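PDB 4OPE: Nrps/pks from Streptomyces albus, which probably catalyses the decarboxylative Claisen condensation that extends the polyketide chain, as a ketosynthase domain of the oxazolomycin assembly line. Local coordinates for residues V38-E43 against Y63-G68; M494-A499 against T526-R531; A532-T537 against W548-P553. One frame throughout, in Å; residues are numbered along the deposited sequence.

Contact 1: residues V38-E43 against Y63-G68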
ATOM      1  N   VAL A  38      -6.159   2.977  28.537  1.00 40.34           N
ATOM      2  CA  VAL A  38      -7.444   3.076  27.872  1.00 40.45           C
ATOM      3  C   VAL A  38      -8.402   4.000  28.616  1.00 41.07           C
ATOM      4  O   VAL A  38      -8.402   4.042  29.826  1.00 42.59           O
ATOM      5  CB  VAL A  38      -8.068   1.690  27.700  1.00 39.48           C
ATOM      6  CG1 VAL A  38      -9.524   1.840  27.357  1.00 39.73           C
ATOM      7  CG2 VAL A  38      -7.324   0.921  26.607  1.00 39.48           C
ATOM      8  N   GLU A  39      -9.222   4.727  27.876  1.00 42.56           N
ATOM      9  CA  GLU A  39     -10.159   5.711  28.440  1.00 44.25           C
ATOM     10  C   GLU A  39     -11.460   5.737  27.617  1.00 43.19           C
ATOM     11  O   GLU A  39     -11.526   5.228  26.508  1.00 38.70           O
ATOM     12  CB  GLU A  39      -9.573   7.135  28.434  1.00 47.06           C
ATOM     13  CG  GLU A  39      -8.419   7.414  29.378  1.00 51.05           C
ATOM     14  CD  GLU A  39      -8.809   7.403  30.851  1.00 60.56           C
ATOM     15  OE1 GLU A  39      -7.880   7.483  31.709  1.00 65.94           O
ATOM     16  OE2 GLU A  39     -10.028   7.282  31.157  1.00 68.14           O
ATOM     17  N   GLU A  40     -12.494   6.322  28.211  1.00 46.73           N
ATOM     18  CA  GLU A  40     -13.747   6.563  27.538  1.00 48.06           C
ATOM     19  C   GLU A  40     -13.548   7.559  26.440  1.00 46.55           C
ATOM     20  O   GLU A  40     -12.659   8.377  26.531  1.00 48.15           O
ATOM     21  CB  GLU A  40     -14.798   7.088  28.499  1.00 50.38           C
ATOM     22  CG  GLU A  40     -15.362   5.984  29.386  1.00 56.17           C
ATOM     23  CD  GLU A  40     -16.573   6.409  30.225  1.00 59.76           C
ATOM     24  OE1 GLU A  40     -17.235   7.436  29.868  1.00 58.09           O
ATOM     25  OE2 GLU A  40     -16.848   5.688  31.232  1.00 57.01           O
ATOM     26  N   VAL A  41     -14.384   7.488  25.409  1.00 46.36           N
ATOM     27  CA  VAL A  41     -14.371   8.483  24.355  1.00 47.43           C
ATOM     28  C   VAL A  41     -14.337   9.920  24.906  1.00 50.39           C
ATOM     29  O   VAL A  41     -15.160  10.309  25.724  1.00 54.78           O
ATOM     30  CB  VAL A  41     -15.565   8.380  23.398  1.00 46.24           C
ATOM     31  CG1 VAL A  41     -15.385   9.421  22.311  1.00 46.26           C
ATOM     32  CG2 VAL A  41     -15.670   6.994  22.765  1.00 44.51           C
ATOM     33  N   PRO A  42     -13.352  10.696  24.479  1.00 51.96           N
ATOM     34  CA  PRO A  42     -13.293  12.041  24.988  1.00 53.97           C
ATOM     35  C   PRO A  42     -14.433  12.904  24.478  1.00 53.50           C
ATOM     36  O   PRO A  42     -14.810  12.787  23.336  1.00 54.86           O
ATOM     37  CB  PRO A  42     -11.947  12.560  24.460  1.00 52.51           C
ATOM     38  CG  PRO A  42     -11.136  11.342  24.279  1.00 53.57           C
ATOM     39  CD  PRO A  42     -12.070  10.240  23.919  1.00 51.77           C
ATOM     40  N   GLU A  43     -14.949  13.779  25.334  1.00 58.72           N
ATOM     41  CA  GLU A  43     -15.942  14.771  24.948  1.00 60.72           C
ATOM     42  C   GLU A  43     -15.516  15.552  23.730  1.00 59.71           C
ATOM     43  O   GLU A  43     -16.303  15.744  22.833  1.00 60.99           O
ATOM     44  CB  GLU A  43     -16.165  15.751  26.072  1.00 67.06           C
ATOM     45  CG  GLU A  43     -17.022  15.185  27.183  1.00 78.30           C
ATOM     46  CD  GLU A  43     -17.375  16.227  28.239  1.00 89.32           C
ATOM     47  OE1 GLU A  43     -17.757  17.383  27.871  1.00 90.15           O
ATOM     48  OE2 GLU A  43     -17.259  15.872  29.440  1.00 91.71           O
ATOM     49  N   TYR A  63     -21.934  -0.727  21.629  1.00 43.31           N
ATOM     50  CA  TYR A  63     -22.126  -1.197  23.019  1.00 44.46           C
ATOM     51  C   TYR A  63     -20.851  -0.968  23.896  1.00 45.41           C
ATOM     52  O   TYR A  63     -20.742  -1.468  25.018  1.00 43.35           O
ATOM     53  CB  TYR A  63     -22.550  -2.673  23.004  1.00 43.19           C
ATOM     54  CG  TYR A  63     -21.596  -3.560  22.240  1.00 41.87           C
ATOM     55  CD1 TYR A  63     -20.462  -4.042  22.833  1.00 42.10           C
ATOM     56  CD2 TYR A  63     -21.838  -3.919  20.931  1.00 42.04           C
ATOM     57  CE1 TYR A  63     -19.575  -4.857  22.139  1.00 42.71           C
ATOM     58  CE2 TYR A  63     -20.967  -4.731  20.221  1.00 40.89           C
ATOM     59  CZ  TYR A  63     -19.821  -5.198  20.824  1.00 42.87           C
ATOM     60  OH  TYR A  63     -18.910  -6.014  20.134  1.00 42.57           O
ATOM     61  N   ALA A  64     -19.878  -0.227  23.361  1.00 46.08           N
ATOM     62  CA  ALA A  64     -18.698   0.134  24.116  1.00 45.96           C
ATOM     63  C   ALA A  64     -18.333   1.573  23.807  1.00 46.49           C
ATOM     64  O   ALA A  64     -18.749   2.141  22.781  1.00 44.63           O
ATOM     65  CB  ALA A  64     -17.540  -0.808  23.796  1.00 46.33           C
ATOM     66  N   LYS A  65     -17.520   2.128  24.704  1.00 47.11           N
ATOM     67  CA  LYS A  65     -17.271   3.552  24.780  1.00 47.20           C
ATOM     68  C   LYS A  65     -15.814   3.890  25.134  1.00 47.33           C
ATOM     69  O   LYS A  65     -15.538   4.967  25.671  1.00 49.08           O
ATOM     70  CB  LYS A  65     -18.201   4.127  25.830  1.00 47.93           C
ATOM     71  CG  LYS A  65     -18.171   3.352  27.132  1.00 50.57           C
ATOM     72  CD  LYS A  65     -18.987   4.044  28.203  1.00 53.60           C
ATOM     73  CE  LYS A  65     -18.907   3.292  29.513  1.00 56.54           C
ATOM     74  NZ  LYS A  65     -19.400   4.112  30.650  1.00 60.42           N
ATOM     75  N   TRP A  66     -14.886   2.999  24.800  1.00 44.72           N
ATOM     76  CA  TRP A  66     -13.510   3.137  25.221  1.00 42.33           C
ATOM     77  C   TRP A  66     -12.589   3.173  24.028  1.00 41.62           C
ATOM     78  O   TRP A  66     -12.950   2.711  22.933  1.00 39.90           O
ATOM     79  CB  TRP A  66     -13.114   1.968  26.103  1.00 42.50           C
ATOM     80  CG  TRP A  66     -13.948   1.836  27.363  1.00 46.20           C
ATOM     81  CD1 TRP A  66     -13.805   2.548  28.533  1.00 47.83           C
ATOM     82  CD2 TRP A  66     -15.025   0.931  27.584  1.00 46.02           C
ATOM     83  NE1 TRP A  66     -14.742   2.152  29.445  1.00 47.77           N
ATOM     84  CE2 TRP A  66     -15.497   1.155  28.899  1.00 47.44           C
ATOM     85  CE3 TRP A  66     -15.647  -0.030  26.795  1.00 47.61           C
ATOM     86  CZ2 TRP A  66     -16.546   0.438  29.449  1.00 47.96           C
ATOM     87  CZ3 TRP A  66     -16.710  -0.740  27.335  1.00 50.92           C
ATOM     88  CH2 TRP A  66     -17.146  -0.501  28.660  1.00 50.08           C
ATOM     89  N   GLY A  67     -11.390   3.717  24.258  1.00 39.34           N
ATOM     90  CA  GLY A  67     -10.310   3.598  23.300  1.00 38.07           C
ATOM     91  C   GLY A  67      -8.960   3.994  23.845  1.00 38.69           C
ATOM     92  O   GLY A  67      -8.852   4.495  24.980  1.00 39.52           O
ATOM     93  N   GLY A  68      -7.923   3.760  23.033  1.00 37.61           N
ATOM     94  CA  GLY A  68      -6.599   4.364  23.262  1.00 35.46           C
ATOM     95  C   GLY A  68      -6.490   5.658  22.509  1.00 34.83           C
ATOM     96  O   GLY A  68      -6.443   5.643  21.294  1.00 36.79           O
TER
HETATM   97  O   HOH W   1     -15.473   3.812  31.855  1.00 50.87           O
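E39 and G67 exchange two backbone hydrogen bonds, the tight part of the contact. E39 N gives to G67 O at 2.9 Å, nearly straight at 170° about the hydrogen, while G67 N gives to E39 O at 2.7 Å. W66 CA adds a CA-H...O contact to E39 O, and W69 NE1 donates to the same oxygen. Next to this pair, chi1 165° sets V38 CG1 opposite the backbone N, where it meets W66 CB at 3.8 Å; the two side chains cross at about a right angle. The pairing defines a two-strand antiparallel sheet, 39-40 against 66-67, in the N-terminal part of the thiolase-type ketosynthase fold. E39 with G67 is its hydrogen-bonded pair and E40 with W66 its non-hydrogen-bonded one; beyond them V41 N reaches K65 O at 2.8 Å.

The looser side is charged and E40 on it is exposed, unlike the buried V38 and G67. E40 and K65 run alongside each other in the same direction and form a salt bridge of 3.1 Å between E40 OE2 and K65 NZ. The ammonium meets that oxygen from above the carboxylate plane, 63° out of it. A water accepts from W66 NE1 at 3.0 Å and also lies beside the E40 carboxylate. K65 CG sits 3.8 Å above the W66 ring plane, over its centre, and R226 makes a cation-pi contact with the same indole.

Contact 2: residues M494-A499 against T526-R531; sequences MAHRLA and TGTASR
R497 and G527 face each other as the hydrogen-bonded pair of two antiparallel strands, with R497 N giving to G527 O at 2.8 Å and G527 N returning a longer bond to R497 O at 3.1 Å. The first approaches nearly in line with the carbonyl (170° at the oxygen), whereas the second comes from above the carbonyl plane. Past the end of strand 526-528, A529 N continues the pairing to A495 O at 2.8 Å. On the face shared by H496 and T528 the two side chains lie alongside each other, and T528 OG1 stands 3.9 Å above the imidazole plane of H496, toward its rim.

On the other face the R497 chain, bent at chi2 (-86°), folds back toward its own segment. R497 NE donates to M494 O at 2.7 Å and R497 NH2 reaches the same oxygen at 3.2 Å, a side-on grip with the acceptor in the guanidinium plane. Two donors on one oxygen fix the rotation of the group, which presents one face to A529 CB. The guanidinium also makes a cation-pi contact with W548.

Strand 496-502 is the middle of a three-stranded antiparallel sheet, between 449-455 and 524-528. L498 packs on helices 458-473 and 505-516 on the H496 side, while A499 touches helix 541-550.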
HETATM    1  N   MSE A 494      18.166  25.964  12.415  1.00 38.69           N
HETATM    2  CA  MSE A 494      17.116  26.876  12.054  1.00 39.08           C
HETATM    3  C   MSE A 494      17.444  28.315  12.444  1.00 41.66           C
HETATM    4  O   MSE A 494      18.543  28.643  12.901  1.00 40.18           O
HETATM    5  CB  MSE A 494      15.955  26.336  12.842  1.00 40.16           C
HETATM    6  CG  MSE A 494      15.519  24.926  12.435  1.00 41.23           C
HETATM    7 SE   MSE A 494      13.802  24.522  13.346  0.77 43.99          SE
HETATM    8  CE  MSE A 494      13.838  22.595  12.965  1.00 45.01           C
ATOM      9  N   ALA A 495      16.486  29.202  12.253  1.00 42.54           N
ATOM     10  CA  ALA A 495      16.756  30.632  12.301  1.00 41.95           C
ATOM     11  C   ALA A 495      17.127  31.126  13.682  1.00 42.22           C
ATOM     12  O   ALA A 495      18.135  31.851  13.798  1.00 45.49           O
ATOM     13  CB  ALA A 495      15.560  31.407  11.779  1.00 41.33           C
ATOM     14  N   HIS A 496      16.341  30.781  14.715  1.00 39.85           N
ATOM     15  CA  HIS A 496      16.562  31.361  16.071  1.00 39.38           C
ATOM     16  C   HIS A 496      17.521  30.527  16.873  1.00 39.74           C
ATOM     17  O   HIS A 496      17.332  29.342  17.013  1.00 43.86           O
ATOM     18  CB  HIS A 496      15.256  31.544  16.827  1.00 39.95           C
ATOM     19  CG  HIS A 496      14.387  32.576  16.214  1.00 43.00           C
ATOM     20  ND1 HIS A 496      14.019  33.724  16.880  1.00 46.10           N
ATOM     21  CD2 HIS A 496      13.932  32.708  14.944  1.00 45.55           C
ATOM     22  CE1 HIS A 496      13.349  34.509  16.053  1.00 48.21           C
ATOM     23  NE2 HIS A 496      13.268  33.909  14.876  1.00 48.12           N
ATOM     24  N   ARG A 497      18.558  31.137  17.417  1.00 40.06           N
ATOM     25  CA  ARG A 497      19.690  30.381  17.955  1.00 38.05           C
ATOM     26  C   ARG A 497      19.863  30.625  19.416  1.00 36.99           C
ATOM     27  O   ARG A 497      19.669  31.737  19.908  1.00 39.22           O
ATOM     28  CB  ARG A 497      20.979  30.774  17.227  1.00 39.05           C
ATOM     29  CG  ARG A 497      20.935  30.586  15.708  1.00 39.13           C
ATOM     30  CD  ARG A 497      21.319  29.177  15.369  1.00 39.35           C
ATOM     31  NE  ARG A 497      21.045  28.858  13.992  1.00 39.03           N
ATOM     32  CZ  ARG A 497      21.943  28.499  13.084  1.00 39.10           C
ATOM     33  NH1 ARG A 497      23.233  28.379  13.346  1.00 38.92           N
ATOM     34  NH2 ARG A 497      21.516  28.215  11.881  1.00 41.53           N
ATOM     35  N   LEU A 498      20.244  29.568  20.107  1.00 37.15           N
ATOM     36  CA  LEU A 498      20.723  29.650  21.494  1.00 38.34           C
ATOM     37  C   LEU A 498      22.007  28.784  21.670  1.00 36.99           C
ATOM     38  O   LEU A 498      22.122  27.739  21.077  1.00 37.39           O
ATOM     39  CB  LEU A 498      19.624  29.232  22.456  1.00 37.61           C
ATOM     40  CG  LEU A 498      19.975  29.373  23.918  1.00 40.77           C
ATOM     41  CD1 LEU A 498      18.721  29.637  24.726  1.00 43.23           C
ATOM     42  CD2 LEU A 498      20.653  28.141  24.468  1.00 43.03           C
ATOM     43  N   ALA A 499      22.968  29.229  22.475  1.00 37.18           N
ATOM     44  CA  ALA A 499      24.121  28.392  22.788  1.00 38.62           C
ATOM     45  C   ALA A 499      24.653  28.605  24.179  1.00 40.11           C
ATOM     46  O   ALA A 499      24.576  29.715  24.743  1.00 42.04           O
ATOM     47  CB  ALA A 499      25.232  28.625  21.792  1.00 41.57           C
ATOM     48  N   THR A 526      22.447  34.245  22.505  1.00 41.04           N
ATOM     49  CA  THR A 526      21.303  34.080  21.663  1.00 44.58           C
ATOM     50  C   THR A 526      21.449  34.962  20.448  1.00 44.73           C
ATOM     51  O   THR A 526      22.104  35.979  20.498  1.00 46.93           O
ATOM     52  CB  THR A 526      19.961  34.431  22.354  1.00 46.08           C
ATOM     53  OG1 THR A 526      19.898  35.835  22.558  1.00 47.81           O
ATOM     54  CG2 THR A 526      19.801  33.733  23.674  1.00 47.69           C
ATOM     55  N   GLY A 527      20.824  34.570  19.349  1.00 43.43           N
ATOM     56  CA  GLY A 527      20.809  35.427  18.189  1.00 44.06           C
ATOM     57  C   GLY A 527      19.977  34.843  17.093  1.00 44.07           C
ATOM     58  O   GLY A 527      19.427  33.779  17.241  1.00 46.92           O
ATOM     59  N   THR A 528      19.853  35.562  16.006  1.00 44.26           N
ATOM     60  CA  THR A 528      19.165  35.040  14.848  1.00 44.58           C
ATOM     61  C   THR A 528      20.201  34.842  13.772  1.00 41.64           C
ATOM     62  O   THR A 528      21.139  35.625  13.646  1.00 39.17           O
ATOM     63  CB  THR A 528      18.044  35.984  14.402  1.00 46.38           C
ATOM     64  OG1 THR A 528      16.991  35.901  15.364  1.00 47.19           O
ATOM     65  CG2 THR A 528      17.481  35.535  13.076  1.00 49.91           C
ATOM     66  N   ALA A 529      20.066  33.763  13.022  1.00 41.30           N
ATOM     67  CA  ALA A 529      21.068  33.468  12.026  1.00 43.29           C
ATOM     68  C   ALA A 529      21.029  34.548  10.966  1.00 43.27           C
ATOM     69  O   ALA A 529      20.004  35.172  10.775  1.00 42.60           O
ATOM     70  CB  ALA A 529      20.816  32.109  11.392  1.00 43.39           C
ATOM     71  N   SER A 530      22.151  34.753  10.291  1.00 44.52           N
ATOM     72  CA  SER A 530      22.195  35.590   9.088  1.00 46.92           C
ATOM     73  C   SER A 530      23.005  34.855   8.038  1.00 45.07           C
ATOM     74  O   SER A 530      23.791  33.969   8.349  1.00 45.09           O
ATOM     75  CB  SER A 530      22.771  36.992   9.384  1.00 47.03           C
ATOM     76  OG  SER A 530      23.973  36.892  10.113  1.00 49.95           O
ATOM     77  N   ARG A 531      22.808  35.224   6.790  1.00 44.62           N
ATOM     78  CA  ARG A 531      23.422  34.498   5.705  1.00 44.36           C
ATOM     79  C   ARG A 531      24.895  34.817   5.677  1.00 45.36           C
ATOM     80  O   ARG A 531      25.305  35.910   6.031  1.00 47.60           O
ATOM     81  CB  ARG A 531      22.751  34.844   4.385  1.00 45.17           C
ATOM     82  CG  ARG A 531      21.250  34.586   4.448  1.00 45.36           C
ATOM     83  CD  ARG A 531      20.569  34.965   3.160  1.00 45.20           C
ATOM     84  NE  ARG A 531      19.183  34.525   3.141  1.00 44.52           N
ATOM     85  CZ  ARG A 531      18.304  34.900   2.217  1.00 45.21           C
ATOM     86  NH1 ARG A 531      18.657  35.730   1.250  1.00 45.62           N
ATOM     87  NH2 ARG A 531      17.057  34.456   2.250  1.00 45.28           N
TER

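Contact 3: residues A532-T537 against W548-P553; sequences AAAPAT and WVRGAP
The guanidinium of R550 turns its edge to the backbone of A534 and P535, and meets their two carbonyls in or near its own plane. R550 NE donates to A534 O at 2.7 Å with 153° at the hydrogen, and R550 NH2 reaches the same oxygen at 2.9 Å. The grip is side-on: A534 O lies only 1° out of the guanidinium plane, yet both nitrogens come to it from the same face of its own carbonyl plane, NE tilted and NH2 well above. R550 NH2 also makes a weak bond to P535 O at 2.9 Å. A water accepting from both R550 NH2 and T537 N carries the contact one step further along segment 532-537.

With CG opposite the carbonyl carbon, a bend at chi3 (-80°) turns the R550 guanidinium to the loop. Nearer the backbone, A533 CB points toward the helix end and meets R550 CB at 3.7 Å; A534 CB approaches R550 NE at 3.6 Å. From the other segment, A552 CB is directed at the loop and meets A534 O at 3.7 Å, with P535 CA close by on the same side. Putting an alanine at R550 would probably leave A534 O without both of its guanidinium donors and let the loop 532-537 shift against the helix end.

G551 is the first residue past the helix, in a Schellman motif whose positive phi strongly favours glycine. Segment 532-537 belongs to the connection between strand 524-528 and helix 541-550. A536 rests on L544 and A547 of that helix, whereas W548, on another side, packs against strands 449-455 and 496-502.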
ATOM      1  N   ALA A 532      25.672  33.816   5.279  1.00 46.04           N
ATOM      2  CA  ALA A 532      27.134  33.830   5.250  1.00 45.70           C
ATOM      3  C   ALA A 532      27.808  34.289   6.547  1.00 45.63           C
ATOM      4  O   ALA A 532      28.925  34.821   6.526  1.00 46.86           O
ATOM      5  CB  ALA A 532      27.633  34.625   4.054  1.00 44.39           C
ATOM      6  N   ALA A 533      27.162  34.042   7.674  1.00 44.58           N
ATOM      7  CA  ALA A 533      27.764  34.395   8.956  1.00 45.25           C
ATOM      8  C   ALA A 533      29.177  33.839   9.096  1.00 44.22           C
ATOM      9  O   ALA A 533      29.514  32.770   8.594  1.00 43.64           O
ATOM     10  CB  ALA A 533      26.915  33.931  10.105  1.00 42.79           C
ATOM     11  N   ALA A 534      30.008  34.589   9.785  1.00 43.49           N
ATOM     12  CA  ALA A 534      31.375  34.169   9.948  1.00 43.41           C
ATOM     13  C   ALA A 534      31.410  32.833  10.670  1.00 41.73           C
ATOM     14  O   ALA A 534      30.819  32.655  11.752  1.00 38.66           O
ATOM     15  CB  ALA A 534      32.185  35.226  10.708  1.00 44.02           C
ATOM     16  N   PRO A 535      32.095  31.883  10.067  1.00 42.45           N
ATOM     17  CA  PRO A 535      32.283  30.608  10.753  1.00 42.74           C
ATOM     18  C   PRO A 535      33.171  30.741  12.016  1.00 41.91           C
ATOM     19  O   PRO A 535      33.706  31.804  12.302  1.00 44.30           O
ATOM     20  CB  PRO A 535      32.965  29.725   9.679  1.00 43.30           C
ATOM     21  CG  PRO A 535      33.648  30.704   8.743  1.00 43.68           C
ATOM     22  CD  PRO A 535      32.798  31.955   8.766  1.00 43.53           C
ATOM     23  N   ALA A 536      33.353  29.646  12.726  1.00 40.68           N
ATOM     24  CA  ALA A 536      34.109  29.648  13.930  1.00 41.78           C
ATOM     25  C   ALA A 536      35.549  29.985  13.640  1.00 43.13           C
ATOM     26  O   ALA A 536      36.080  29.551  12.635  1.00 46.28           O
ATOM     27  CB  ALA A 536      34.019  28.294  14.623  1.00 41.96           C
ATOM     28  N   THR A 537      36.164  30.735  14.563  1.00 41.55           N
ATOM     29  CA  THR A 537      37.539  31.158  14.456  1.00 40.07           C
ATOM     30  C   THR A 537      38.495  30.102  14.969  1.00 40.07           C
ATOM     31  O   THR A 537      39.712  30.273  14.862  1.00 39.61           O
ATOM     32  CB  THR A 537      37.777  32.501  15.206  1.00 39.56           C
ATOM     33  OG1 THR A 537      37.461  32.402  16.625  1.00 39.17           O
ATOM     34  CG2 THR A 537      36.975  33.578  14.573  1.00 38.11           C
ATOM     35  N   TRP A 548      27.718  29.617  16.157  1.00 38.62           N
ATOM     36  CA  TRP A 548      26.381  29.114  16.130  1.00 36.78           C
ATOM     37  C   TRP A 548      25.354  30.200  16.267  1.00 37.95           C
ATOM     38  O   TRP A 548      24.391  30.257  15.501  1.00 40.12           O
ATOM     39  CB  TRP A 548      26.203  28.102  17.254  1.00 38.11           C
ATOM     40  CG  TRP A 548      24.840  27.478  17.298  1.00 38.19           C
ATOM     41  CD1 TRP A 548      23.835  27.701  18.238  1.00 38.29           C
ATOM     42  CD2 TRP A 548      24.324  26.568  16.367  1.00 36.18           C
ATOM     43  NE1 TRP A 548      22.744  26.959  17.917  1.00 37.89           N
ATOM     44  CE2 TRP A 548      23.020  26.250  16.771  1.00 37.98           C
ATOM     45  CE3 TRP A 548      24.840  25.977  15.223  1.00 38.85           C
ATOM     46  CZ2 TRP A 548      22.223  25.363  16.067  1.00 38.69           C
ATOM     47  CZ3 TRP A 548      24.048  25.091  14.504  1.00 39.00           C
ATOM     48  CH2 TRP A 548      22.754  24.795  14.931  1.00 39.67           C
ATOM     49  N   VAL A 549      25.526  31.052  17.257  1.00 39.61           N
ATOM     50  CA  VAL A 549      24.639  32.202  17.432  1.00 41.97           C
ATOM     51  C   VAL A 549      24.636  33.192  16.251  1.00 41.47           C
ATOM     52  O   VAL A 549      23.574  33.752  15.918  1.00 42.03           O
ATOM     53  CB  VAL A 549      24.925  32.885  18.784  1.00 44.48           C
ATOM     54  CG1 VAL A 549      24.173  34.185  18.928  1.00 42.70           C
ATOM     55  CG2 VAL A 549      24.504  31.914  19.888  1.00 46.22           C
ATOM     56  N   ARG A 550      25.771  33.376  15.577  1.00 40.36           N
ATOM     57  CA  ARG A 550      25.754  34.189  14.316  1.00 42.22           C
ATOM     58  C   ARG A 550      24.969  33.566  13.155  1.00 42.98           C
ATOM     59  O   ARG A 550      24.540  34.292  12.225  1.00 44.88           O
ATOM     60  CB  ARG A 550      27.144  34.427  13.755  1.00 41.53           C
ATOM     61  CG  ARG A 550      28.110  35.174  14.635  1.00 40.94           C
ATOM     62  CD  ARG A 550      29.331  35.533  13.817  1.00 41.15           C
ATOM     63  NE  ARG A 550      30.293  34.444  13.650  1.00 39.76           N
ATOM     64  CZ  ARG A 550      31.216  34.134  14.550  1.00 39.19           C
ATOM     65  NH1 ARG A 550      31.296  34.769  15.724  1.00 39.65           N
ATOM     66  NH2 ARG A 550      32.048  33.154  14.302  1.00 38.69           N
ATOM     67  N   GLY A 551      24.829  32.238  13.185  1.00 42.28           N
ATOM     68  CA  GLY A 551      24.113  31.493  12.148  1.00 42.13           C
ATOM     69  C   GLY A 551      24.931  30.422  11.464  1.00 40.96           C
ATOM     70  O   GLY A 551      24.453  29.783  10.525  1.00 43.85           O
ATOM     71  N   ALA A 552      26.146  30.206  11.939  1.00 39.74           N
ATOM     72  CA  ALA A 552      27.086  29.308  11.285  1.00 42.00           C
ATOM     73  C   ALA A 552      26.904  27.888  11.762  1.00 42.92           C
ATOM     74  O   ALA A 552      26.675  27.659  12.944  1.00 45.20           O
ATOM     75  CB  ALA A 552      28.523  29.743  11.564  1.00 42.35           C
ATOM     76  N   PRO A 553      27.045  26.917  10.857  1.00 42.80           N
ATOM     77  CA  PRO A 553      26.876  25.545  11.325  1.00 42.00           C
ATOM     78  C   PRO A 553      28.098  25.127  12.075  1.00 40.27           C
ATOM     79  O   PRO A 553      29.145  25.545  11.733  1.00 38.10           O
ATOM     80  CB  PRO A 553      26.794  24.717  10.031  1.00 41.69           C
ATOM     81  CG  PRO A 553      27.435  25.568   8.960  1.00 42.75           C
ATOM     82  CD  PRO A 553      27.329  27.010   9.410  1.00 43.17           C
TER
HETATM   83  O   HOH W   2      33.905  31.908  16.277  1.00 34.90           O

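Overall arrangement
Contacts 2 and 3 form one neighbourhood, with centres 9 Å apart, whereas contact 1 is remote: its centre lies 44 Å from that of contact 2 and 51 Å from that of contact 3, on the opposite side of the chain's centre from contact 3. The adjoining pair is joined by the R497 NH1 to W548 O bond of 3.1 Å and by S530 N to R550 O, also 3.1 Å, while T526 O packs against V549 CG1. Strand 524-528 and helix 541-550 are consecutive in the chain, so contact 3 closes the connection that leaves contact 2. Contact 1 belongs to the ketosynthase's N-terminal part, in series before the other two.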